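Local atomic coordinates of uncharacterized protein YLR132C (Kluyveromyces marxianus, PDB entry 6PFQ), a protein that is Usb1, a 2H phosphodiesterase superfamily member that probably acts as an exoribonuclease on U6 snRNA. Residues 17-20 with 21-24; 68-71 with 72-76. All coordinates share one frame; numbering follows the deposited sequence.

Interaction 1 (17-20 with 21-24); sequences RLDS and KQQQ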
loop_
_atom_site.group_PDB
_atom_site.type_symbol
_atom_site.label_atom_id
_atom_site.label_comp_id
_atom_site.label_asym_id
_atom_site.label_seq_id
_atom_site.Cartn_x
_atom_site.Cartn_y
_atom_site.Cartn_z
ATOM N N ARG A 17 -0.271 -4.686 -11.508
ATOM C CA ARG A 17 0.838 -4.939 -12.415
ATOM C C ARG A 17 0.956 -3.763 -13.370
ATOM O O ARG A 17 -0.025 -3.398 -14.021
ATOM C CB ARG A 17 0.638 -6.263 -13.151
ATOM C CG ARG A 17 0.614 -7.479 -12.185
ATOM C CD ARG A 17 0.223 -8.786 -12.900
ATOM N NE ARG A 17 0.955 -8.890 -14.156
ATOM C CZ ARG A 17 2.137 -9.497 -14.267
ATOM N NH1 ARG A 17 2.703 -10.055 -13.201
ATOM N NH2 ARG A 17 2.755 -9.531 -15.431
ATOM N N LEU A 18 2.132 -3.133 -13.397
ATOM C CA LEU A 18 2.366 -1.952 -14.226
ATOM C C LEU A 18 2.740 -2.350 -15.641
ATOM O O LEU A 18 3.499 -3.301 -15.857
ATOM C CB LEU A 18 3.495 -1.082 -13.649
ATOM C CG LEU A 18 3.165 -0.121 -12.500
ATOM C CD1 LEU A 18 2.620 -0.856 -11.287
ATOM C CD2 LEU A 18 4.397 0.686 -12.170
ATOM N N ASP A 19 2.212 -1.620 -16.601
ATOM C CA ASP A 19 2.645 -1.830 -17.966
ATOM C C ASP A 19 3.910 -1.033 -18.211
ATOM O O ASP A 19 4.397 -0.302 -17.347
ATOM C CB ASP A 19 1.546 -1.456 -18.963
ATOM C CG ASP A 19 1.209 0.025 -18.960
ATOM O OD1 ASP A 19 2.004 0.881 -18.543
ATOM O OD2 ASP A 19 0.115 0.355 -19.422
ATOM N N SER A 20 4.448 -1.176 -19.424
ATOM C CA SER A 20 5.710 -0.532 -19.763
ATOM C C SER A 20 5.655 0.979 -19.569
ATOM O O SER A 20 6.590 1.573 -19.012
ATOM C CB SER A 20 6.075 -0.877 -21.207
ATOM O OG SER A 20 7.237 -0.187 -21.558
ATOM N N LYS A 21 4.571 1.625 -20.018
ATOM C CA LYS A 21 4.494 3.077 -19.877
ATOM C C LYS A 21 4.446 3.491 -18.404
ATOM O O LYS A 21 5.104 4.454 -18.003
ATOM C CB LYS A 21 3.273 3.638 -20.595
ATOM C CG LYS A 21 3.158 5.144 -20.404
ATOM C CD LYS A 21 2.123 5.801 -21.308
ATOM C CE LYS A 21 2.409 7.294 -21.451
ATOM N NZ LYS A 21 3.869 7.591 -21.647
ATOM N N GLN A 22 3.672 2.778 -17.599
ATOM C CA GLN A 22 3.595 3.109 -16.178
ATOM C C GLN A 22 4.953 2.911 -15.498
ATOM O O GLN A 22 5.347 3.683 -14.614
ATOM C CB GLN A 22 2.518 2.239 -15.544
ATOM C CG GLN A 22 1.124 2.563 -16.086
ATOM C CD GLN A 22 0.124 1.568 -15.605
ATOM O OE1 GLN A 22 0.401 0.373 -15.591
ATOM N NE2 GLN A 22 -1.030 2.049 -15.144
ATOM N N GLN A 23 5.684 1.872 -15.883
ATOM C CA GLN A 23 7.012 1.677 -15.299
ATOM C C GLN A 23 7.925 2.858 -15.589
ATOM O O GLN A 23 8.666 3.308 -14.702
ATOM C CB GLN A 23 7.636 0.380 -15.829
ATOM C CG GLN A 23 6.875 -0.870 -15.424
ATOM C CD GLN A 23 7.309 -2.096 -16.256
ATOM O OE1 GLN A 23 8.358 -2.079 -16.905
ATOM N NE2 GLN A 23 6.484 -3.143 -16.256
ATOM N N GLN A 24 7.882 3.374 -16.833
ATOM C CA GLN A 24 8.763 4.475 -17.230
ATOM C C GLN A 24 8.378 5.765 -16.542
ATOM O O GLN A 24 9.250 6.586 -16.212
ATOM C CB GLN A 24 8.707 4.686 -18.747
ATOM C CG GLN A 24 9.025 3.461 -19.552
ATOM C CD GLN A 24 8.866 3.707 -21.042
ATOM O OE1 GLN A 24 8.788 4.855 -21.490
ATOM N NE2 GLN A 24 8.808 2.632 -21.812
HETATM O O HOH W 1 -1.356 -1.755 -16.102
#
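D19 and Q22 grip each other reciprocally at the start of a helix, forming a capping box. D19 OD1 accepts from Q22 N at 2.7 Å, a nearly straight bond; D19 can reach it because CG stands between its own backbone N and carbonyl carbon (chi1 66°). In return Q22 OE1 takes D19 N at 2.9 Å in its carbonyl plane, on a lone pair, and carboxylate and amide planes lie 47° apart. The packed side belongs to Q22, the buried residue here: its CB lies 3.9 Å from L18 CG, while CD2 of L18 reaches the backbone carbonyl of Q22. Alongside, Q23 CG packs on L18 CB at 3.8 Å and NE2 of Q23 bonds L18 O at 3.0 Å, coming in from above the carbonyl plane. With an alanine at Q23, L18 O is likely to lose this donor and a gap to open beside L18 CB. The solvent side is looser. A water donates to both R17 O and Q22 OE1, giving the amide oxygen a second partner, and between the exposed S20 and Q24, NE2 of Q24 makes a weak bond to S20 OG at 3.2 Å. Backbone bonds from Q23 N to D19 O and from Q24 N to S20 O carry the chain into the helix. The turn thus joins strand 9-16 to helix 20-39, and its inner face rests on L198 and on F200 of strand 200-202, with Q22 NE2 bonded to N197 O at the end of helix 191-197.

Interaction 2 (68-71 with 72-76); sequences MFAN and ESELE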
loop_
_atom_site.group_PDB
_atom_site.type_symbol
_atom_site.label_atom_id
_atom_site.label_comp_id
_atom_site.label_asym_id
_atom_site.label_seq_id
_atom_site.Cartn_x
_atom_site.Cartn_y
_atom_site.Cartn_z
ATOM N N MET A 68 -4.145 -11.579 12.785
ATOM C CA MET A 68 -3.533 -12.676 13.507
ATOM C C MET A 68 -4.643 -13.509 14.118
ATOM O O MET A 68 -5.163 -13.184 15.190
ATOM C CB MET A 68 -2.563 -12.117 14.532
ATOM C CG MET A 68 -1.571 -11.194 13.815
ATOM S SD MET A 68 -0.263 -10.704 14.913
ATOM C CE MET A 68 0.256 -9.162 14.125
ATOM N N PHE A 69 -4.953 -14.620 13.467
ATOM C CA PHE A 69 -6.017 -15.465 13.976
ATOM C C PHE A 69 -5.506 -16.365 15.091
ATOM O O PHE A 69 -4.312 -16.698 15.170
ATOM C CB PHE A 69 -6.584 -16.305 12.836
ATOM C CG PHE A 69 -7.157 -15.476 11.709
ATOM C CD1 PHE A 69 -8.483 -15.025 11.752
ATOM C CD2 PHE A 69 -6.383 -15.146 10.610
ATOM C CE1 PHE A 69 -9.022 -14.286 10.710
ATOM C CE2 PHE A 69 -6.919 -14.392 9.570
ATOM C CZ PHE A 69 -8.231 -13.954 9.632
ATOM N N ALA A 70 -6.458 -16.822 15.926
ATOM C CA ALA A 70 -6.110 -17.586 17.122
ATOM C C ALA A 70 -5.679 -19.008 16.794
ATOM O O ALA A 70 -4.929 -19.620 17.558
ATOM C CB ALA A 70 -7.287 -17.599 18.102
ATOM N N ASN A 71 -6.167 -19.565 15.694
ATOM C CA ASN A 71 -5.841 -20.938 15.340
ATOM C C ASN A 71 -6.219 -21.144 13.884
ATOM O O ASN A 71 -6.814 -20.271 13.248
ATOM C CB ASN A 71 -6.567 -21.948 16.245
ATOM C CG ASN A 71 -8.035 -21.624 16.410
ATOM O OD1 ASN A 71 -8.794 -21.619 15.440
ATOM N ND2 ASN A 71 -8.443 -21.334 17.634
ATOM N N GLU A 72 -5.861 -22.320 13.364
ATOM C CA GLU A 72 -6.160 -22.629 11.972
ATOM C C GLU A 72 -7.661 -22.651 11.720
ATOM O O GLU A 72 -8.116 -22.252 10.642
ATOM C CB GLU A 72 -5.520 -23.961 11.583
ATOM C CG GLU A 72 -5.845 -24.448 10.179
ATOM C CD GLU A 72 -5.102 -25.717 9.817
ATOM O OE1 GLU A 72 -3.859 -25.667 9.731
ATOM O OE2 GLU A 72 -5.758 -26.765 9.625
ATOM N N SER A 73 -8.448 -23.106 12.696
ATOM C CA SER A 73 -9.889 -23.161 12.483
ATOM C C SER A 73 -10.470 -21.765 12.327
ATOM O O SER A 73 -11.289 -21.519 11.430
ATOM C CB SER A 73 -10.579 -23.889 13.637
ATOM O OG SER A 73 -10.153 -25.237 13.738
ATOM N N GLU A 74 -10.037 -20.824 13.166
ATOM C CA GLU A 74 -10.589 -19.488 13.048
ATOM C C GLU A 74 -10.123 -18.830 11.747
ATOM O O GLU A 74 -10.919 -18.194 11.051
ATOM C CB GLU A 74 -10.220 -18.641 14.269
ATOM C CG GLU A 74 -10.516 -17.154 14.070
ATOM C CD GLU A 74 -9.855 -16.239 15.094
ATOM O OE1 GLU A 74 -10.555 -15.365 15.645
ATOM O OE2 GLU A 74 -8.644 -16.373 15.345
ATOM N N LEU A 75 -8.857 -19.035 11.372
ATOM C CA LEU A 75 -8.344 -18.557 10.083
ATOM C C LEU A 75 -9.237 -19.006 8.938
ATOM O O LEU A 75 -9.667 -18.197 8.115
ATOM C CB LEU A 75 -6.921 -19.082 9.866
ATOM C CG LEU A 75 -6.221 -18.933 8.511
ATOM C CD1 LEU A 75 -5.521 -17.611 8.368
ATOM C CD2 LEU A 75 -5.208 -20.061 8.354
ATOM N N GLU A 76 -9.541 -20.300 8.885
ATOM C CA GLU A 76 -10.361 -20.833 7.798
ATOM C C GLU A 76 -11.805 -20.348 7.891
ATOM O O GLU A 76 -12.399 -19.964 6.876
ATOM C CB GLU A 76 -10.326 -22.365 7.811
ATOM C CG GLU A 76 -8.948 -23.006 7.762
ATOM C CD GLU A 76 -9.006 -24.522 8.006
ATOM O OE1 GLU A 76 -8.247 -25.263 7.343
ATOM O OE2 GLU A 76 -9.827 -24.979 8.841
#
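N71 caps the helix through its side chain: OD1 accepts from E74 N at 2.7 Å, nearly along the C=O axis. With CG held between the backbone N and the carbonyl carbon (chi1 47°), the amide oxygen of N71 folds back over the first turn, and one residue farther on L75 N bonds N71 O at 3.0 Å, in the carbonyl plane. The E74 side chain reaches back to the loop. Its extended chain, with CG opposite the backbone N (chi1 168°), brings OE2 up to A70 N, where the modelled separation of 2.3 Å is too short to be trusted and the bond stays doubtful in detail. On the way E74 CG passes F69 CD1 at 3.7 Å, and its carboxylate carbon lies at the edge of the phenylalanine ring, in plane, with the carboxylate turned 74° from that ring. One face of the F69 ring receives L75 CA in a CH-pi contact, 3.9 Å from the centroid, and L75 CD1 closes on F69 CD2 at 3.4 Å. Farther out, P139, K78 and M79 touch the F69 side chain, while the backbone of F69 is hydrogen-bonded to that of N8, which also meets L75. The arrangement is that of an asparagine N-cap, with the F69 ring two residues before the cap packed on L75 in the first turn, here starting helix 72-88 after the short loop that follows strand 59-68.

In the fold
Interactions 1 and 2 each mark the passage from a strand into a helix, 9-16 to 20-39 and 59-68 to 72-88, yet they share no helix or strand of their own and lie on opposite sides of the chain's centre, their centres about 37 Å apart. The two incoming strands are neighbours in the four-stranded antiparallel sheet. Both rest on an N-cap, an aspartate in one and an asparagine in the other. Interaction 1 is a surface contact and largely polar, with glutamine amides and a water; it lies nearer the UMP-binding residues, R17 being about 8 Å from H60 between side chains. Interaction 2, partly buried, puts an aromatic ring against its helix and lies away from those sites.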